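Local coordinates for protein tRNA-splicing endonuclease (Sulfolobus tokodaii, PDB 2CV8) that probably cleaves precursor tRNA at both splice sites to release the intron, leaving tRNA halves with 2',3'-cyclic phosphate and 5'-hydroxyl ends, at residues B[9-14]-B[45-50]; B[53-58]-B[89-94]; B[158-163]-B[173-178]. One frame throughout, in Å; residues are numbered along the deposited sequence.

Contact 1: B[9-14]-B[45-50]; sequences KILIKN and ELILSL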
loop_
_atom_site.group_PDB
_atom_site.type_symbol
_atom_site.label_atom_id
_atom_site.label_comp_id
_atom_site.label_asym_id
_atom_site.label_seq_id
_atom_site.Cartn_x
_atom_site.Cartn_y
_atom_site.Cartn_z
ATOM N N LYS B 9 -20.046 -3.294 -22.299
ATOM C CA LYS B 9 -19.752 -1.926 -22.679
ATOM C C LYS B 9 -20.950 -1.189 -23.273
ATOM O O LYS B 9 -21.974 -1.796 -23.595
ATOM C CB LYS B 9 -18.574 -1.905 -23.645
ATOM C CG LYS B 9 -17.261 -2.152 -22.933
ATOM C CD LYS B 9 -16.059 -2.038 -23.855
ATOM C CE LYS B 9 -14.767 -2.017 -23.046
ATOM N NZ LYS B 9 -14.688 -3.167 -22.089
ATOM N N ILE B 10 -20.820 0.127 -23.403
ATOM C CA ILE B 10 -21.886 0.954 -23.949
ATOM C C ILE B 10 -21.435 1.730 -25.177
ATOM O O ILE B 10 -20.483 2.507 -25.133
ATOM C CB ILE B 10 -22.414 1.912 -22.876
ATOM C CG1 ILE B 10 -23.143 1.095 -21.809
ATOM C CG2 ILE B 10 -23.340 2.946 -23.483
ATOM C CD1 ILE B 10 -23.526 1.878 -20.608
ATOM N N LEU B 11 -22.146 1.511 -26.271
ATOM C CA LEU B 11 -21.841 2.127 -27.550
ATOM C C LEU B 11 -22.573 3.446 -27.782
ATOM O O LEU B 11 -23.775 3.551 -27.534
ATOM C CB LEU B 11 -22.209 1.133 -28.657
ATOM C CG LEU B 11 -21.855 1.408 -30.114
ATOM C CD1 LEU B 11 -20.343 1.329 -30.303
ATOM C CD2 LEU B 11 -22.556 0.384 -30.991
ATOM N N ILE B 12 -21.844 4.457 -28.243
ATOM C CA ILE B 12 -22.447 5.752 -28.564
ATOM C C ILE B 12 -22.271 5.876 -30.078
ATOM O O ILE B 12 -21.196 6.267 -30.551
ATOM C CB ILE B 12 -21.712 6.935 -27.882
ATOM C CG1 ILE B 12 -21.793 6.810 -26.357
ATOM C CG2 ILE B 12 -22.333 8.265 -28.342
ATOM C CD1 ILE B 12 -23.173 7.045 -25.788
ATOM N N LYS B 13 -23.324 5.542 -30.827
ATOM C CA LYS B 13 -23.290 5.572 -32.293
ATOM C C LYS B 13 -23.340 6.948 -32.950
ATOM O O LYS B 13 -22.751 7.147 -34.005
ATOM C CB LYS B 13 -24.412 4.688 -32.847
ATOM C CG LYS B 13 -25.789 5.005 -32.290
ATOM C CD LYS B 13 -26.739 3.826 -32.463
ATOM C CE LYS B 13 -26.259 2.609 -31.666
ATOM N NZ LYS B 13 -27.216 1.460 -31.699
ATOM N N ASN B 14 -24.037 7.897 -32.336
ATOM C CA ASN B 14 -24.127 9.248 -32.887
ATOM C C ASN B 14 -22.851 10.038 -32.581
ATOM O O ASN B 14 -22.489 10.204 -31.418
ATOM C CB ASN B 14 -25.344 9.973 -32.296
ATOM C CG ASN B 14 -25.383 11.444 -32.661
ATOM O OD1 ASN B 14 -24.474 12.203 -32.331
ATOM N ND2 ASN B 14 -26.444 11.856 -33.343
ATOM N N GLU B 45 -17.508 6.104 -33.295
ATOM C CA GLU B 45 -18.378 5.882 -32.149
ATOM C C GLU B 45 -17.627 5.915 -30.828
ATOM O O GLU B 45 -16.554 5.352 -30.695
ATOM C CB GLU B 45 -19.117 4.546 -32.301
ATOM C CG GLU B 45 -18.337 3.454 -32.999
ATOM C CD GLU B 45 -18.539 3.464 -34.499
ATOM O OE1 GLU B 45 -18.121 2.498 -35.169
ATOM O OE2 GLU B 45 -19.121 4.438 -35.011
ATOM N N LEU B 46 -18.209 6.597 -29.858
ATOM C CA LEU B 46 -17.619 6.726 -28.542
ATOM C C LEU B 46 -17.934 5.454 -27.770
ATOM O O LEU B 46 -19.073 4.996 -27.756
ATOM C CB LEU B 46 -18.226 7.955 -27.842
ATOM C CG LEU B 46 -17.559 8.661 -26.653
ATOM C CD1 LEU B 46 -17.918 7.984 -25.355
ATOM C CD2 LEU B 46 -16.043 8.690 -26.877
ATOM N N ILE B 47 -16.924 4.864 -27.146
ATOM C CA ILE B 47 -17.155 3.663 -26.361
ATOM C C ILE B 47 -16.984 3.907 -24.865
ATOM O O ILE B 47 -15.917 4.293 -24.401
ATOM C CB ILE B 47 -16.245 2.518 -26.831
ATOM C CG1 ILE B 47 -16.817 1.955 -28.136
ATOM C CG2 ILE B 47 -16.164 1.424 -25.770
ATOM C CD1 ILE B 47 -16.249 0.633 -28.553
ATOM N N LEU B 48 -18.058 3.693 -24.116
ATOM C CA LEU B 48 -18.053 3.890 -22.674
ATOM C C LEU B 48 -18.089 2.564 -21.947
ATOM O O LEU B 48 -18.758 1.632 -22.375
ATOM C CB LEU B 48 -19.269 4.712 -22.234
ATOM C CG LEU B 48 -19.390 6.190 -22.624
ATOM C CD1 LEU B 48 -20.721 6.735 -22.087
ATOM C CD2 LEU B 48 -18.198 6.992 -22.067
ATOM N N SER B 49 -17.372 2.490 -20.834
ATOM C CA SER B 49 -17.347 1.287 -20.023
ATOM C C SER B 49 -18.569 1.344 -19.117
ATOM O O SER B 49 -19.140 2.422 -18.916
ATOM C CB SER B 49 -16.082 1.255 -19.174
ATOM O OG SER B 49 -16.033 2.347 -18.273
ATOM N N LEU B 50 -18.986 0.199 -18.581
ATOM C CA LEU B 50 -20.142 0.190 -17.695
ATOM C C LEU B 50 -19.964 1.168 -16.538
ATOM O O LEU B 50 -20.909 1.858 -16.156
ATOM C CB LEU B 50 -20.403 -1.217 -17.163
ATOM C CG LEU B 50 -21.250 -2.062 -18.114
ATOM C CD1 LEU B 50 -21.277 -3.515 -17.663
ATOM C CD2 LEU B 50 -22.655 -1.470 -18.170
#
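I12 and L46 meet on the buried face of two antiparallel strands, their side chains lying side by side and pointing the same way. CB of I12 is 3.6 Å from CB of L46, and its CG1 reaches over toward L48. One hydrogen-bonded pair further on, I10 faces L48 and runs its CD1 out to CD2 of L50, 4.2 Å away. With CG1 anti to the carbonyl carbon (chi1 -68°) and the chain extended, I10 has the length to bridge to this first residue of the helix that follows. Branched aliphatic residues suit this face, which helix 15-25 covers through A18 and I21 packed on I12.

The other face is looser. CD1 of L11 rests on CB and CG of E45 and lies 4.2 Å from CG1 of I47, while CD of K9 is 4.0 Å from CG2 of I47. Long side chains serve here because their carbon can cover a neighbour while the charged end stays near water.

The backbone bonds vary along the strands instead. I10 N to L48 O measures 2.8 Å and L48 N to I10 O 2.9 Å, both nearly straight; I12 N to L46 O is more bent, L46 N to I12 O weak (134°). Pairing is thus straighter near helix 50-58, with one oily face turned to the core and an amphipathic one to solvent.

Contact 2: B[53-58]-B[89-94]; sequences GVYLVK and ILYSVY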
loop_
_atom_site.group_PDB
_atom_site.type_symbol
_atom_site.label_atom_id
_atom_site.label_comp_id
_atom_site.label_asym_id
_atom_site.label_seq_id
_atom_site.Cartn_x
_atom_site.Cartn_y
_atom_site.Cartn_z
ATOM N N GLY B 53 -20.698 4.550 -18.002
ATOM C CA GLY B 53 -22.103 4.625 -18.352
ATOM C C GLY B 53 -23.029 4.717 -17.150
ATOM O O GLY B 53 -23.965 5.522 -17.132
ATOM N N VAL B 54 -22.777 3.883 -16.147
ATOM C CA VAL B 54 -23.595 3.877 -14.950
ATOM C C VAL B 54 -23.486 5.241 -14.267
ATOM O O VAL B 54 -24.477 5.767 -13.758
ATOM C CB VAL B 54 -23.161 2.726 -13.978
ATOM C CG1 VAL B 54 -23.918 2.823 -12.653
ATOM C CG2 VAL B 54 -23.447 1.374 -14.621
ATOM N N TYR B 55 -22.288 5.822 -14.268
ATOM C CA TYR B 55 -22.095 7.131 -13.652
ATOM C C TYR B 55 -22.920 8.187 -14.383
ATOM O O TYR B 55 -23.718 8.901 -13.761
ATOM C CB TYR B 55 -20.620 7.544 -13.683
ATOM C CG TYR B 55 -20.370 8.878 -13.010
ATOM C CD1 TYR B 55 -20.689 9.066 -11.666
ATOM C CD2 TYR B 55 -19.860 9.963 -13.723
ATOM C CE1 TYR B 55 -20.512 10.298 -11.046
ATOM C CE2 TYR B 55 -19.682 11.206 -13.111
ATOM C CZ TYR B 55 -20.014 11.359 -11.770
ATOM O OH TYR B 55 -19.859 12.569 -11.145
ATOM N N LEU B 56 -22.725 8.278 -15.702
ATOM C CA LEU B 56 -23.445 9.244 -16.524
ATOM C C LEU B 56 -24.962 9.107 -16.412
ATOM O O LEU B 56 -25.688 10.110 -16.385
ATOM C CB LEU B 56 -23.016 9.117 -17.984
ATOM C CG LEU B 56 -21.561 9.522 -18.240
ATOM C CD1 LEU B 56 -21.237 9.361 -19.724
ATOM C CD2 LEU B 56 -21.336 10.964 -17.788
ATOM N N VAL B 57 -25.447 7.874 -16.358
ATOM C CA VAL B 57 -26.877 7.662 -16.218
ATOM C C VAL B 57 -27.322 8.293 -14.900
ATOM O O VAL B 57 -28.264 9.085 -14.863
ATOM C CB VAL B 57 -27.225 6.166 -16.197
ATOM C CG1 VAL B 57 -28.612 5.970 -15.605
ATOM C CG2 VAL B 57 -27.151 5.593 -17.612
ATOM N N LYS B 58 -26.633 7.940 -13.821
ATOM C CA LYS B 58 -26.946 8.467 -12.503
ATOM C C LYS B 58 -26.882 9.990 -12.504
ATOM O O LYS B 58 -27.597 10.647 -11.751
ATOM C CB LYS B 58 -25.962 7.912 -11.474
ATOM C CG LYS B 58 -26.177 8.394 -10.051
ATOM C CD LYS B 58 -24.906 8.180 -9.239
ATOM C CE LYS B 58 -25.031 8.703 -7.815
ATOM N NZ LYS B 58 -25.885 7.832 -6.963
ATOM N N ILE B 89 -16.381 -2.019 -5.923
ATOM C CA ILE B 89 -15.329 -1.166 -5.410
ATOM C C ILE B 89 -14.818 -0.221 -6.472
ATOM O O ILE B 89 -14.430 0.911 -6.152
ATOM C CB ILE B 89 -14.156 -1.975 -4.819
ATOM C CG1 ILE B 89 -13.490 -2.824 -5.889
ATOM C CG2 ILE B 89 -14.661 -2.856 -3.710
ATOM C CD1 ILE B 89 -12.216 -3.484 -5.407
ATOM N N LEU B 90 -14.833 -0.670 -7.730
ATOM C CA LEU B 90 -14.367 0.164 -8.841
ATOM C C LEU B 90 -15.296 1.343 -9.113
ATOM O O LEU B 90 -14.837 2.455 -9.371
ATOM C CB LEU B 90 -14.215 -0.663 -10.119
ATOM C CG LEU B 90 -13.020 -1.622 -10.170
ATOM C CD1 LEU B 90 -13.097 -2.443 -11.424
ATOM C CD2 LEU B 90 -11.713 -0.855 -10.101
ATOM N N TYR B 91 -16.602 1.105 -9.055
ATOM C CA TYR B 91 -17.547 2.184 -9.286
ATOM C C TYR B 91 -17.524 3.152 -8.101
ATOM O O TYR B 91 -17.686 4.362 -8.264
ATOM C CB TYR B 91 -18.971 1.650 -9.488
ATOM C CG TYR B 91 -19.973 2.769 -9.673
ATOM C CD1 TYR B 91 -20.054 3.470 -10.881
ATOM C CD2 TYR B 91 -20.774 3.196 -8.610
ATOM C CE1 TYR B 91 -20.907 4.572 -11.024
ATOM C CE2 TYR B 91 -21.618 4.294 -8.742
ATOM C CZ TYR B 91 -21.683 4.977 -9.951
ATOM O OH TYR B 91 -22.520 6.064 -10.073
ATOM N N SER B 92 -17.321 2.617 -6.905
ATOM C CA SER B 92 -17.277 3.458 -5.716
ATOM C C SER B 92 -16.160 4.483 -5.805
ATOM O O SER B 92 -16.376 5.657 -5.496
ATOM C CB SER B 92 -17.109 2.604 -4.455
ATOM O OG SER B 92 -18.280 1.837 -4.215
ATOM N N VAL B 93 -14.973 4.052 -6.233
ATOM C CA VAL B 93 -13.861 4.990 -6.359
ATOM C C VAL B 93 -14.072 5.878 -7.590
ATOM O O VAL B 93 -13.828 7.088 -7.538
ATOM C CB VAL B 93 -12.478 4.280 -6.495
ATOM C CG1 VAL B 93 -11.360 5.324 -6.528
ATOM C CG2 VAL B 93 -12.240 3.334 -5.337
ATOM N N TYR B 94 -14.525 5.290 -8.695
ATOM C CA TYR B 94 -14.748 6.087 -9.894
ATOM C C TYR B 94 -15.651 7.260 -9.569
ATOM O O TYR B 94 -15.298 8.422 -9.799
ATOM C CB TYR B 94 -15.422 5.281 -10.999
ATOM C CG TYR B 94 -15.594 6.097 -12.263
ATOM C CD1 TYR B 94 -14.571 6.199 -13.193
ATOM C CD2 TYR B 94 -16.753 6.816 -12.488
ATOM C CE1 TYR B 94 -14.698 6.996 -14.317
ATOM C CE2 TYR B 94 -16.894 7.628 -13.606
ATOM C CZ TYR B 94 -15.861 7.717 -14.517
ATOM O OH TYR B 94 -15.984 8.560 -15.590
#
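The ring of Y55 receives the edge of Y94 on its face, in an offset edge-to-face pair with centroids 5.6 Å apart and planes at 73°. CE2 of Y94 makes the approach, coming within 3.7 Å of both CB and CG of Y55. At the edge of the Y55 ring, in its plane, lies OH of Y91, 3.9 Å from CD1. The Y91 ring in turn presents its own edge to the backbone of helix 50-58, with CE1 3.7 Å from N of Y55, while CG1 of V54 comes in obliquely at 3.8 Å from that same CE1.

Both tyrosines of helix 87-99 have CG anti to the backbone N (chi1 near 180°), which sends the two rings across the gap between the helices, both reaching CB of Y55, from directions roughly at right angles. This span suits tyrosine: the segment axes are 10.9 Å apart, too far for small residues to close, and a phenol has both the length and the flat edge required. K58 adds its aliphatic carbons, CD lying 3.3 Å from OH of Y91. No hydrogen bond crosses the contact; the hydroxyl of Y55 is instead bonded to E99, further along the same helix as its ring partners.

The segments cross at 52°. F73 of helix 73-83 packs on V54, K58 and Y91, and Y27 lies against Y55 and Y94. On the side of helix 87-99 that faces strand 128-134, L90 and V93 pack on A132, so this helix joins the N-terminal domain to the catalytic sheet.

Contact 3: B[158-163]-B[173-178]; sequences LILGIV and IMFKWL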
loop_
_atom_site.group_PDB
_atom_site.type_symbol
_atom_site.label_atom_id
_atom_site.label_comp_id
_atom_site.label_asym_id
_atom_site.label_seq_id
_atom_site.Cartn_x
_atom_site.Cartn_y
_atom_site.Cartn_z
ATOM N N LEU B 158 1.173 6.470 -6.775
ATOM C CA LEU B 158 0.311 5.300 -6.610
ATOM C C LEU B 158 -0.555 5.498 -5.369
ATOM O O LEU B 158 -0.066 5.910 -4.312
ATOM C CB LEU B 158 1.154 4.032 -6.467
ATOM C CG LEU B 158 0.420 2.694 -6.591
ATOM C CD1 LEU B 158 -0.521 2.522 -5.421
ATOM C CD2 LEU B 158 -0.343 2.632 -7.911
ATOM N N ILE B 159 -1.839 5.178 -5.492
ATOM C CA ILE B 159 -2.786 5.365 -4.394
ATOM C C ILE B 159 -3.843 4.271 -4.317
ATOM O O ILE B 159 -4.429 3.889 -5.325
ATOM C CB ILE B 159 -3.491 6.737 -4.535
ATOM C CG1 ILE B 159 -2.463 7.855 -4.397
ATOM C CG2 ILE B 159 -4.562 6.906 -3.475
ATOM C CD1 ILE B 159 -3.061 9.231 -4.432
ATOM N N LEU B 160 -4.075 3.782 -3.102
ATOM C CA LEU B 160 -5.051 2.733 -2.825
ATOM C C LEU B 160 -6.393 3.340 -2.455
ATOM O O LEU B 160 -6.478 4.155 -1.543
ATOM C CB LEU B 160 -4.554 1.860 -1.668
ATOM C CG LEU B 160 -3.985 0.485 -2.010
ATOM C CD1 LEU B 160 -5.138 -0.421 -2.391
ATOM C CD2 LEU B 160 -2.982 0.579 -3.147
ATOM N N GLY B 161 -7.444 2.953 -3.164
ATOM C CA GLY B 161 -8.758 3.478 -2.848
ATOM C C GLY B 161 -9.541 2.413 -2.111
ATOM O O GLY B 161 -10.194 1.574 -2.735
ATOM N N ILE B 162 -9.483 2.444 -0.783
ATOM C CA ILE B 162 -10.180 1.452 0.028
ATOM C C ILE B 162 -11.626 1.839 0.325
ATOM O O ILE B 162 -11.897 2.811 1.032
ATOM C CB ILE B 162 -9.401 1.197 1.317
ATOM C CG1 ILE B 162 -8.017 0.647 0.948
ATOM C CG2 ILE B 162 -10.154 0.228 2.198
ATOM C CD1 ILE B 162 -7.158 0.240 2.122
ATOM N N VAL B 163 -12.542 1.040 -0.221
ATOM C CA VAL B 163 -13.971 1.268 -0.115
ATOM C C VAL B 163 -14.710 0.373 0.864
ATOM O O VAL B 163 -14.457 -0.827 0.940
ATOM C CB VAL B 163 -14.641 1.083 -1.506
ATOM C CG1 VAL B 163 -16.132 1.368 -1.429
ATOM C CG2 VAL B 163 -13.981 1.996 -2.522
ATOM N N ILE B 173 -5.091 5.702 0.695
ATOM C CA ILE B 173 -3.783 5.534 1.292
ATOM C C ILE B 173 -2.787 5.375 0.162
ATOM O O ILE B 173 -2.923 4.503 -0.695
ATOM C CB ILE B 173 -3.731 4.311 2.274
ATOM C CG1 ILE B 173 -3.374 3.022 1.535
ATOM C CG2 ILE B 173 -5.093 4.125 2.951
ATOM C CD1 ILE B 173 -2.984 1.879 2.467
HETATM N N MSE B 174 -1.799 6.253 0.151
HETATM C CA MSE B 174 -0.776 6.238 -0.876
HETATM C C MSE B 174 0.500 5.631 -0.344
HETATM O O MSE B 174 0.794 5.776 0.837
HETATM C CB MSE B 174 -0.480 7.664 -1.317
HETATM C CG MSE B 174 0.827 7.832 -2.065
HETATM SE SE MSE B 174 1.712 9.452 -1.503
HETATM C CE MSE B 174 2.763 8.725 -0.070
ATOM N N PHE B 175 1.254 4.947 -1.204
ATOM C CA PHE B 175 2.526 4.387 -0.771
ATOM C C PHE B 175 3.591 4.445 -1.840
ATOM O O PHE B 175 3.298 4.337 -3.026
ATOM C CB PHE B 175 2.384 2.951 -0.244
ATOM C CG PHE B 175 1.611 2.035 -1.134
ATOM C CD1 PHE B 175 1.864 1.979 -2.495
ATOM C CD2 PHE B 175 0.655 1.186 -0.590
ATOM C CE1 PHE B 175 1.182 1.094 -3.300
ATOM C CE2 PHE B 175 -0.034 0.296 -1.389
ATOM C CZ PHE B 175 0.230 0.249 -2.749
ATOM N N LYS B 176 4.830 4.633 -1.396
ATOM C CA LYS B 176 5.967 4.727 -2.285
ATOM C C LYS B 176 6.958 3.618 -2.003
ATOM O O LYS B 176 7.023 3.112 -0.893
ATOM C CB LYS B 176 6.668 6.071 -2.096
ATOM C CG LYS B 176 5.760 7.269 -2.263
ATOM C CD LYS B 176 6.550 8.554 -2.217
ATOM C CE LYS B 176 5.673 9.752 -2.511
ATOM N NZ LYS B 176 6.478 11.003 -2.590
ATOM N N TRP B 177 7.717 3.241 -3.024
ATOM C CA TRP B 177 8.747 2.228 -2.893
ATOM C C TRP B 177 9.932 3.006 -2.304
ATOM O O TRP B 177 10.485 3.894 -2.954
ATOM C CB TRP B 177 9.094 1.668 -4.276
ATOM C CG TRP B 177 10.087 0.540 -4.271
ATOM C CD1 TRP B 177 9.881 -0.734 -3.824
ATOM C CD2 TRP B 177 11.443 0.585 -4.745
ATOM N NE1 TRP B 177 11.021 -1.487 -3.992
ATOM C CE2 TRP B 177 11.995 -0.702 -4.553
ATOM C CE3 TRP B 177 12.245 1.589 -5.311
ATOM C CZ2 TRP B 177 13.314 -1.014 -4.909
ATOM C CZ3 TRP B 177 13.556 1.278 -5.664
ATOM C CH2 TRP B 177 14.077 -0.014 -5.461
ATOM N N LEU B 178 10.300 2.692 -1.066
ATOM C CA LEU B 178 11.403 3.382 -0.398
ATOM C C LEU B 178 12.770 2.758 -0.621
ATOM O O LEU B 178 12.883 1.578 -0.937
ATOM C CB LEU B 178 11.154 3.458 1.112
ATOM C CG LEU B 178 10.166 4.491 1.663
ATOM C CD1 LEU B 178 10.000 4.292 3.158
ATOM C CD2 LEU B 178 10.677 5.891 1.363
#
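L160 meets I173 and F175 on one face of an antiparallel strand pair, and its side chain can be followed outward. CB sits 3.3 Å from the carbonyl O of I173 and 3.6 Å from CG1 of the same residue. CG comes next, 4.0 Å from CE2 of F175, and CD2 at the tip lies obliquely by the far end of that ring, near CE2 and CZ. The phenyl gets there because CG of F175 stands between the backbone N and the carbonyl carbon (chi1 49°), bringing the ring back beside L158 and L160. The ring is poorly ordered, so its exact fit is uncertain.

L160 and I173 form a hydrogen-bonded pair. L160 N gives to I173 O at 2.8 Å, from a position tilted out of the carbonyl plane, and I173 N returns a bond of 3.1 Å to L160 O. On the reverse face, I159 pairs with selenomethionine M174, CG1 lying 3.7 Å from CB. Leucine, isoleucine and phenylalanine suit a strand with both faces covered: F147 of helix 141-151 packs on L160, and L178 of the second subunit on I159 and M174.

The outer strand also pairs antiparallel with a strand of that subunit, carrying the sheet across the interface. A beta hairpin at the sheet margin, extended through a dimer, fits the dimer-of-dimers build of tRNA-intron endonucleases.

The three contacts run in series along the chain, from the N-terminal sheet to the subunit interface. Contacts 1 and 2 are neighbours: strand 46-49 passes directly into helix 50-58, and CD1 of L48 packs 3.6 Å from CD1 of L56. Contact 2 meets contact 3 through helix 87-99, where CB of S92 is 3.4 Å from CG1 of V163. Contacts 1 and 3 do not touch, their centres being about 31 Å apart on opposite sides of the chain's centre. Of the predicted catalytic residues, the side chain of Y117 is about 10 Å from that of Y94, and the side chain of K156 about 7 Å from that of L158, while contact 1 is remote.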